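Local coordinates for DNA polymerase III subunit beta (Deinococcus radiodurans, PDB 4TRT), which probably confers processivity on DNA polymerases by closing, as a head-to-tail dimer, into a ring around DNA that tethers them to it, at residues P29-L34 / T48-D53; R135-V140 / R194-L199; V140-S145 / V320-G325. One frame throughout, in Å; residues are numbered along the deposited sequence.

Contact 1: residues P29-L34 / T48-D53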
loop_
_atom_site.group_PDB
_atom_site.type_symbol
_atom_site.label_atom_id
_atom_site.label_comp_id
_atom_site.label_asym_id
_atom_site.label_seq_id
_atom_site.Cartn_x
_atom_site.Cartn_y
_atom_site.Cartn_z
ATOM N N PRO A 29 13.173 13.269 -24.107
ATOM C CA PRO A 29 11.826 12.859 -24.505
ATOM C C PRO A 29 11.699 11.392 -24.930
ATOM O O PRO A 29 10.613 10.857 -24.897
ATOM C CB PRO A 29 11.495 13.798 -25.679
ATOM C CG PRO A 29 12.810 14.227 -26.216
ATOM C CD PRO A 29 13.783 14.208 -25.070
ATOM N N LEU A 30 12.803 10.755 -25.313
ATOM C CA LEU A 30 12.781 9.366 -25.779
ATOM C C LEU A 30 13.116 8.359 -24.690
ATOM O O LEU A 30 12.863 7.179 -24.858
ATOM C CB LEU A 30 13.748 9.185 -26.959
ATOM C CG LEU A 30 13.153 9.493 -28.333
ATOM C CD1 LEU A 30 14.253 9.514 -29.379
ATOM C CD2 LEU A 30 12.061 8.474 -28.683
ATOM N N LEU A 31 13.693 8.813 -23.581
ATOM C CA LEU A 31 14.121 7.903 -22.521
ATOM C C LEU A 31 12.916 7.191 -21.868
ATOM O O LEU A 31 13.048 6.072 -21.380
ATOM C CB LEU A 31 14.949 8.646 -21.484
ATOM C CG LEU A 31 15.592 7.787 -20.392
ATOM C CD1 LEU A 31 16.439 6.662 -20.972
ATOM C CD2 LEU A 31 16.430 8.677 -19.472
ATOM N N THR A 32 11.754 7.834 -21.919
ATOM C CA THR A 32 10.521 7.289 -21.369
ATOM C C THR A 32 9.800 6.359 -22.357
ATOM O O THR A 32 8.736 5.835 -22.032
ATOM C CB THR A 32 9.569 8.435 -20.965
ATOM O OG1 THR A 32 9.421 9.328 -22.066
ATOM C CG2 THR A 32 10.134 9.210 -19.804
ATOM N N ALA A 33 10.365 6.174 -23.552
ATOM C CA ALA A 33 9.753 5.346 -24.581
ATOM C C ALA A 33 10.093 3.860 -24.429
ATOM O O ALA A 33 11.138 3.484 -23.882
ATOM C CB ALA A 33 10.162 5.816 -25.960
ATOM N N LEU A 34 9.169 3.035 -24.907
ATOM C CA LEU A 34 9.375 1.610 -25.087
ATOM C C LEU A 34 9.663 1.416 -26.563
ATOM O O LEU A 34 8.935 1.957 -27.412
ATOM C CB LEU A 34 8.092 0.863 -24.710
ATOM C CG LEU A 34 8.016 -0.640 -24.973
ATOM C CD1 LEU A 34 8.943 -1.374 -24.008
ATOM C CD2 LEU A 34 6.588 -1.107 -24.762
ATOM N N THR A 48 15.666 1.387 -21.697
ATOM C CA THR A 48 16.820 1.632 -20.860
ATOM C C THR A 48 16.475 2.671 -19.802
ATOM O O THR A 48 15.544 3.459 -19.986
ATOM C CB THR A 48 18.019 2.118 -21.696
ATOM O OG1 THR A 48 19.191 2.211 -20.877
ATOM C CG2 THR A 48 17.729 3.495 -22.296
ATOM N N ASN A 49 17.211 2.643 -18.692
ATOM C CA ASN A 49 17.217 3.768 -17.743
ATOM C C ASN A 49 18.616 4.367 -17.626
ATOM O O ASN A 49 18.932 5.060 -16.661
ATOM C CB ASN A 49 16.671 3.359 -16.372
ATOM C CG ASN A 49 17.553 2.368 -15.652
ATOM O OD1 ASN A 49 18.661 2.045 -16.093
ATOM N ND2 ASN A 49 17.070 1.886 -14.513
ATOM N N LEU A 50 19.451 4.047 -18.608
ATOM C CA LEU A 50 20.832 4.500 -18.707
ATOM C C LEU A 50 21.794 3.718 -17.805
ATOM O O LEU A 50 22.986 3.733 -18.057
ATOM C CB LEU A 50 20.955 6.022 -18.480
ATOM C CG LEU A 50 20.021 6.906 -19.319
ATOM C CD1 LEU A 50 20.271 8.383 -19.052
ATOM C CD2 LEU A 50 20.149 6.624 -20.806
ATOM N N GLU A 51 21.303 3.029 -16.775
ATOM C CA GLU A 51 22.181 2.130 -15.982
ATOM C C GLU A 51 22.017 0.680 -16.412
ATOM O O GLU A 51 22.974 -0.083 -16.406
ATOM C CB GLU A 51 21.913 2.268 -14.482
ATOM C CG GLU A 51 22.167 3.667 -13.940
ATOM C CD GLU A 51 23.582 4.164 -14.210
ATOM O OE1 GLU A 51 24.553 3.360 -14.159
ATOM O OE2 GLU A 51 23.734 5.372 -14.499
ATOM N N ILE A 52 20.801 0.301 -16.772
ATOM C CA ILE A 52 20.589 -1.010 -17.382
ATOM C C ILE A 52 19.792 -0.896 -18.671
ATOM O O ILE A 52 19.060 0.056 -18.860
ATOM C CB ILE A 52 19.943 -2.030 -16.409
ATOM C CG1 ILE A 52 18.493 -1.683 -16.080
ATOM C CG2 ILE A 52 20.766 -2.172 -15.137
ATOM C CD1 ILE A 52 17.692 -2.882 -15.606
ATOM N N ASP A 53 19.957 -1.880 -19.556
ATOM C CA ASP A 53 19.079 -2.068 -20.706
ATOM C C ASP A 53 18.347 -3.365 -20.490
ATOM O O ASP A 53 18.914 -4.318 -19.966
ATOM C CB ASP A 53 19.844 -2.198 -22.030
ATOM C CG ASP A 53 20.896 -1.130 -22.219
ATOM O OD1 ASP A 53 20.638 0.025 -21.841
ATOM O OD2 ASP A 53 21.976 -1.455 -22.765
HETATM O O HOH W 1 13.639 3.664 -22.687
#

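Contact 2: residues R135-V140 / R194-L199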
loop_
_atom_site.group_PDB
_atom_site.type_symbol
_atom_site.label_atom_id
_atom_site.label_comp_id
_atom_site.label_asym_id
_atom_site.label_seq_id
_atom_site.Cartn_x
_atom_site.Cartn_y
_atom_site.Cartn_z
ATOM N N ARG A 135 17.523 -15.821 -5.297
ATOM C CA ARG A 135 17.378 -15.977 -3.842
ATOM C C ARG A 135 18.715 -15.670 -3.131
ATOM O O ARG A 135 18.711 -15.061 -2.075
ATOM C CB ARG A 135 16.753 -17.341 -3.473
ATOM C CG ARG A 135 15.223 -17.292 -3.336
ATOM C CD ARG A 135 14.553 -18.642 -3.127
ATOM N NE ARG A 135 14.131 -19.235 -4.401
ATOM C CZ ARG A 135 14.833 -20.097 -5.145
ATOM N NH1 ARG A 135 16.029 -20.520 -4.766
ATOM N NH2 ARG A 135 14.320 -20.548 -6.290
ATOM N N ALA A 136 19.852 -16.009 -3.743
ATOM C CA ALA A 136 21.156 -15.632 -3.195
ATOM C C ALA A 136 21.319 -14.113 -3.166
ATOM O O ALA A 136 21.662 -13.544 -2.131
ATOM C CB ALA A 136 22.298 -16.287 -3.959
ATOM N N PHE A 137 21.046 -13.454 -4.288
ATOM C CA PHE A 137 21.038 -11.983 -4.344
ATOM C C PHE A 137 20.175 -11.358 -3.259
ATOM O O PHE A 137 20.609 -10.434 -2.567
ATOM C CB PHE A 137 20.524 -11.468 -5.697
ATOM C CG PHE A 137 21.541 -11.479 -6.809
ATOM C CD1 PHE A 137 22.907 -11.364 -6.571
ATOM C CD2 PHE A 137 21.103 -11.535 -8.131
ATOM C CE1 PHE A 137 23.808 -11.353 -7.627
ATOM C CE2 PHE A 137 21.998 -11.516 -9.180
ATOM C CZ PHE A 137 23.349 -11.437 -8.931
ATOM N N SER A 138 18.954 -11.862 -3.111
ATOM C CA SER A 138 17.990 -11.309 -2.154
ATOM C C SER A 138 18.436 -11.505 -0.705
ATOM O O SER A 138 18.050 -10.736 0.164
ATOM C CB SER A 138 16.619 -11.965 -2.322
ATOM O OG SER A 138 16.024 -11.568 -3.531
ATOM N N SER A 139 19.232 -12.545 -0.462
ATOM C CA SER A 139 19.731 -12.854 0.872
ATOM C C SER A 139 20.867 -11.934 1.305
ATOM O O SER A 139 21.054 -11.752 2.513
ATOM C CB SER A 139 20.212 -14.303 0.942
ATOM O OG SER A 139 19.116 -15.165 0.707
ATOM N N VAL A 140 21.643 -11.387 0.355
ATOM C CA VAL A 140 22.838 -10.579 0.713
ATOM C C VAL A 140 22.768 -9.100 0.383
ATOM O O VAL A 140 23.547 -8.330 0.919
ATOM C CB VAL A 140 24.128 -11.172 0.124
ATOM C CG1 VAL A 140 24.205 -12.659 0.478
ATOM C CG2 VAL A 140 24.218 -10.902 -1.389
ATOM N N ARG A 194 22.066 -1.574 -7.174
ATOM C CA ARG A 194 20.808 -1.201 -7.878
ATOM C C ARG A 194 20.540 -2.069 -9.123
ATOM O O ARG A 194 19.393 -2.333 -9.466
ATOM C CB ARG A 194 20.796 0.267 -8.278
ATOM C CG ARG A 194 20.652 1.251 -7.128
ATOM C CD ARG A 194 20.808 2.710 -7.561
ATOM N NE ARG A 194 20.025 3.030 -8.785
ATOM C CZ ARG A 194 20.509 3.331 -10.005
ATOM N NH1 ARG A 194 21.820 3.402 -10.247
ATOM N NH2 ARG A 194 19.657 3.576 -11.014
ATOM N N SER A 195 21.589 -2.538 -9.781
ATOM C CA SER A 195 21.418 -3.506 -10.870
ATOM C C SER A 195 21.040 -4.907 -10.364
ATOM O O SER A 195 20.293 -5.645 -11.027
ATOM C CB SER A 195 22.681 -3.577 -11.726
ATOM O OG SER A 195 22.886 -2.352 -12.376
ATOM N N VAL A 196 21.528 -5.284 -9.185
ATOM C CA VAL A 196 21.047 -6.516 -8.551
ATOM C C VAL A 196 19.533 -6.440 -8.275
ATOM O O VAL A 196 18.818 -7.411 -8.507
ATOM C CB VAL A 196 21.847 -6.859 -7.280
ATOM C CG1 VAL A 196 21.161 -7.956 -6.477
ATOM C CG2 VAL A 196 23.254 -7.275 -7.659
ATOM N N ASP A 197 19.045 -5.286 -7.824
ATOM C CA ASP A 197 17.610 -5.097 -7.588
ATOM C C ASP A 197 16.790 -5.354 -8.853
ATOM O O ASP A 197 15.730 -5.980 -8.797
ATOM C CB ASP A 197 17.306 -3.686 -7.097
ATOM C CG ASP A 197 17.878 -3.403 -5.730
ATOM O OD1 ASP A 197 18.037 -4.346 -4.931
ATOM O OD2 ASP A 197 18.180 -2.227 -5.454
ATOM N N GLU A 198 17.295 -4.875 -9.991
ATOM C CA GLU A 198 16.620 -5.081 -11.263
ATOM C C GLU A 198 16.683 -6.550 -11.653
ATOM O O GLU A 198 15.715 -7.077 -12.187
ATOM C CB GLU A 198 17.240 -4.218 -12.371
ATOM C CG GLU A 198 17.208 -2.718 -12.109
ATOM C CD GLU A 198 15.817 -2.164 -11.848
ATOM O OE1 GLU A 198 14.797 -2.783 -12.245
ATOM O OE2 GLU A 198 15.743 -1.089 -11.213
ATOM N N LEU A 199 17.827 -7.193 -11.391
ATOM C CA LEU A 199 18.014 -8.594 -11.725
ATOM C C LEU A 199 17.033 -9.459 -10.948
ATOM O O LEU A 199 16.408 -10.343 -11.514
ATOM C CB LEU A 199 19.455 -9.050 -11.480
ATOM C CG LEU A 199 20.452 -8.808 -12.608
ATOM C CD1 LEU A 199 21.886 -9.061 -12.155
ATOM C CD2 LEU A 199 20.095 -9.671 -13.814
#

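Contact 3: residues V140-S145 / V320-G325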
loop_
_atom_site.group_PDB
_atom_site.type_symbol
_atom_site.label_atom_id
_atom_site.label_comp_id
_atom_site.label_asym_id
_atom_site.label_seq_id
_atom_site.Cartn_x
_atom_site.Cartn_y
_atom_site.Cartn_z
ATOM N N VAL A 140 21.643 -11.387 0.355
ATOM C CA VAL A 140 22.838 -10.579 0.713
ATOM C C VAL A 140 22.768 -9.100 0.383
ATOM O O VAL A 140 23.547 -8.330 0.919
ATOM C CB VAL A 140 24.128 -11.172 0.124
ATOM C CG1 VAL A 140 24.205 -12.659 0.478
ATOM C CG2 VAL A 140 24.218 -10.902 -1.389
ATOM N N ARG A 141 21.793 -8.702 -0.433
ATOM C CA ARG A 141 21.706 -7.350 -1.005
ATOM C C ARG A 141 21.699 -6.225 0.037
ATOM O O ARG A 141 22.316 -5.182 -0.167
ATOM C CB ARG A 141 20.432 -7.274 -1.884
ATOM C CG ARG A 141 19.783 -5.906 -2.043
ATOM C CD ARG A 141 20.609 -5.112 -3.010
ATOM N NE ARG A 141 20.132 -3.755 -3.280
ATOM C CZ ARG A 141 20.633 -2.653 -2.734
ATOM N NH1 ARG A 141 21.580 -2.708 -1.797
ATOM N NH2 ARG A 141 20.162 -1.481 -3.125
ATOM N N TYR A 142 20.988 -6.421 1.145
ATOM C CA TYR A 142 20.919 -5.415 2.211
ATOM C C TYR A 142 22.292 -4.931 2.728
ATOM O O TYR A 142 22.405 -3.828 3.249
ATOM C CB TYR A 142 20.110 -5.962 3.398
ATOM C CG TYR A 142 20.838 -7.049 4.178
ATOM C CD1 TYR A 142 21.740 -6.721 5.178
ATOM C CD2 TYR A 142 20.633 -8.404 3.902
ATOM C CE1 TYR A 142 22.418 -7.693 5.882
ATOM C CE2 TYR A 142 21.317 -9.391 4.600
ATOM C CZ TYR A 142 22.202 -9.028 5.595
ATOM O OH TYR A 142 22.874 -9.964 6.333
ATOM N N ALA A 143 23.329 -5.760 2.622
ATOM C CA ALA A 143 24.634 -5.429 3.211
ATOM C C ALA A 143 25.455 -4.440 2.384
ATOM O O ALA A 143 26.422 -3.858 2.895
ATOM C CB ALA A 143 25.451 -6.704 3.448
ATOM N N ALA A 144 25.110 -4.286 1.108
ATOM C CA ALA A 144 25.814 -3.352 0.225
ATOM C C ALA A 144 25.348 -1.936 0.539
ATOM O O ALA A 144 24.176 -1.721 0.826
ATOM C CB ALA A 144 25.549 -3.678 -1.238
ATOM N N SER A 145 26.268 -0.973 0.496
ATOM C CA SER A 145 25.903 0.430 0.684
ATOM C C SER A 145 26.471 1.283 -0.425
ATOM O O SER A 145 27.666 1.226 -0.741
ATOM C CB SER A 145 26.358 0.999 2.032
ATOM O OG SER A 145 26.087 2.407 2.079
ATOM N N VAL A 320 20.216 -6.166 12.817
ATOM C CA VAL A 320 19.884 -7.502 13.322
ATOM C C VAL A 320 18.767 -8.102 12.468
ATOM O O VAL A 320 18.863 -9.249 12.018
ATOM C CB VAL A 320 19.479 -7.489 14.818
ATOM C CG1 VAL A 320 18.817 -8.806 15.195
ATOM C CG2 VAL A 320 20.692 -7.239 15.711
ATOM N N LEU A 321 17.719 -7.324 12.240
ATOM C CA LEU A 321 16.584 -7.783 11.449
ATOM C C LEU A 321 16.988 -8.032 10.003
ATOM O O LEU A 321 16.548 -9.027 9.407
ATOM C CB LEU A 321 15.417 -6.801 11.530
ATOM C CG LEU A 321 14.758 -6.718 12.917
ATOM C CD1 LEU A 321 13.617 -5.716 12.904
ATOM C CD2 LEU A 321 14.274 -8.088 13.381
ATOM N N ASP A 322 17.831 -7.160 9.445
ATOM C CA ASP A 322 18.398 -7.385 8.100
ATOM C C ASP A 322 19.083 -8.750 8.056
ATOM O O ASP A 322 18.855 -9.537 7.141
ATOM C CB ASP A 322 19.475 -6.349 7.744
ATOM C CG ASP A 322 18.931 -4.970 7.429
ATOM O OD1 ASP A 322 17.740 -4.806 7.132
ATOM O OD2 ASP A 322 19.755 -4.026 7.443
ATOM N N ALA A 323 19.948 -9.007 9.039
ATOM C CA ALA A 323 20.767 -10.215 9.064
ATOM C C ALA A 323 19.919 -11.482 9.252
ATOM O O ALA A 323 20.217 -12.515 8.657
ATOM C CB ALA A 323 21.835 -10.116 10.150
ATOM N N LEU A 324 18.882 -11.397 10.081
ATOM C CA LEU A 324 17.997 -12.534 10.336
ATOM C C LEU A 324 17.017 -12.845 9.221
ATOM O O LEU A 324 16.474 -13.965 9.161
ATOM C CB LEU A 324 17.202 -12.324 11.626
ATOM C CG LEU A 324 18.036 -12.317 12.895
ATOM C CD1 LEU A 324 17.127 -11.972 14.063
ATOM C CD2 LEU A 324 18.715 -13.672 13.094
ATOM N N GLY A 325 16.756 -11.858 8.363
ATOM C CA GLY A 325 15.724 -11.956 7.338
ATOM C C GLY A 325 15.693 -13.271 6.588
ATOM O O GLY A 325 14.657 -13.925 6.542
#

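Contact 1: residues P29-L34 / T48-D53
Leu31 reaches across from the turn before strand 33-38 and sets its two methyls against Thr48 and Leu50, and this small, mostly apolar patch is the tight part of the contact. CD1 makes three of the approaches, the shortest of them 3.5 Å to Thr48 O. The same methyl lies 3.7 Å from both Thr48 CG2 and Leu50 CD2. Within the two segments Leu31 CD2 meets only Leu50, 3.9 Å from its CD1. With CG anti to the backbone N (chi1 -174°), the leucine extends toward the other segment although its CB does not point there. Its side chain meets that of Thr48 nearly at a right angle.

The Leu50 side is the solvent side, since this residue is exposed. The looser part is the gap between the backbones, Leu31 CA and Thr48 CA being the nearest pair at 7.0 Å. A water spans it, 2.8 Å from both Leu31 O and Ala33 O, and accepts from Thr48 N.

The receiving loop is braced from within. Thr48 OG1 accepts from Leu50 N in an ST turn, while Asn49 OD1 accepts from both Glu51 N and Ile52 N, the latter bond nearly straight at 171°. Replacing Leu31 with an alanine would probably open a gap beside Thr48 CG2 and leave the Leu50 methyls without their partner across the contact.

No direct hydrogen bond crosses between the segments, which implies that dispersion and a shared water join these two connections of the N-terminal domain, while polar bonds shape the 48-53 turn itself.

Contact 2: residues R135-V140 / R194-L199
Phe137 points from helix 130-140 at Val196 of helix 193-202, and the innermost shell of the contact is a methyl laid over an aromatic ring. Val196 CG1 stands 4.0 Å from the centroid of the Phe137 ring and 28° off its normal, a CH-pi contact over the face. The methyl is displaced toward the root of the ring: its shortest approach is 3.6 Å to Phe137 CG, and Phe137 CB follows at 3.7 Å. The other branch, Val196 CG2, lies over the rim of the ring, 4.1 Å from Phe137 CE1. Both valine methyls can serve the ring because chi1 of 168° sets CG1 anti to the backbone N and CG2 anti to the carbonyl carbon. Leu199, one helical turn further on, brings CD1 obliquely to within 3.9 Å of Phe137 CE2. Ile200 and Val167 also touch Phe137, the latter from strand 164-170, and add to the shell round it.

Beyond that shell, Ala136 and Val140 turn to strands 164-170 and 175-181. On the other helix, Leu199 rests on Met226 of strand 224-229. Further out the bonds become polar. Ser139 OG donates to Arg135 O across one turn, at 2.8 Å, and is also hydrogen-bonded to Arg178, while Asp197 is paired with Arg141, the residue just after helix 130-140.

All three touching residues are buried and no hydrogen bond crosses between the segments. Two helices packed together through apolar side chains and backed by antiparallel strands are the pattern of a sliding-clamp domain, here the central one; in this family such helices line the inside of the ring, facing the DNA channel.

Contact 3: residues V140-S145 / V320-G325
Tyr142 lays one face of its ring against Asp322, and the contact is first of all a CH-pi one. Asp322 CB lies 3.9 Å from the centroid of the Tyr142 ring, 30° off its normal, and comes closest at 3.4 Å to Tyr142 CD1. The tyrosine CG sits between its own backbone N and carbonyl carbon (chi1 71°), which swings the ring out toward helix 317-324.

Plain van der Waals contacts continue along the ring. Asp322 O is over the rim of the same face, 3.5 Å from Tyr142 CE2, and at the far end Tyr142 OH is 3.5 Å from Ala323 CA. The aspartate and tyrosine side chains run past one another in opposite directions, their planes 37° apart.

The polar ends look to other partners. Tyr142 OH is hydrogen-bonded to Tyr353 OH, and Ala323 O is bonded to that same hydroxyl; Asp322 OD2 forms a salt bridge with Arg174.

Thus the aspartate offers the ring its methylene while its charge is probably balanced by the arginine, and Tyr353, bonded to both segments, adds a polar link beside that salt bridge where the direct contact between the central and C-terminal domains has no hydrogen bond.

In the fold
Contact 1 closes along the chain before contact 2 opens, whereas contacts 2 and 3 interleave and share Val140 at the end of helix 130-140. The centres of contacts 1 and 2 are about 21 Å apart, yet they touch where Ile52 packs on Ser195 and Glu198; there strand 52-59 pairs with strand 224-229, so one antiparallel sheet runs from the N-terminal into the central domain. The centres of contacts 2 and 3 lie about 11 Å apart, joined by the Asp197-Arg141 salt bridge, and strands 175-181 and 353-357 likewise unite the central and C-terminal domains. Contacts 1 and 3, centres about 30 Å apart, do not touch. The three thus follow the domain sequence of one half of the dimeric ring.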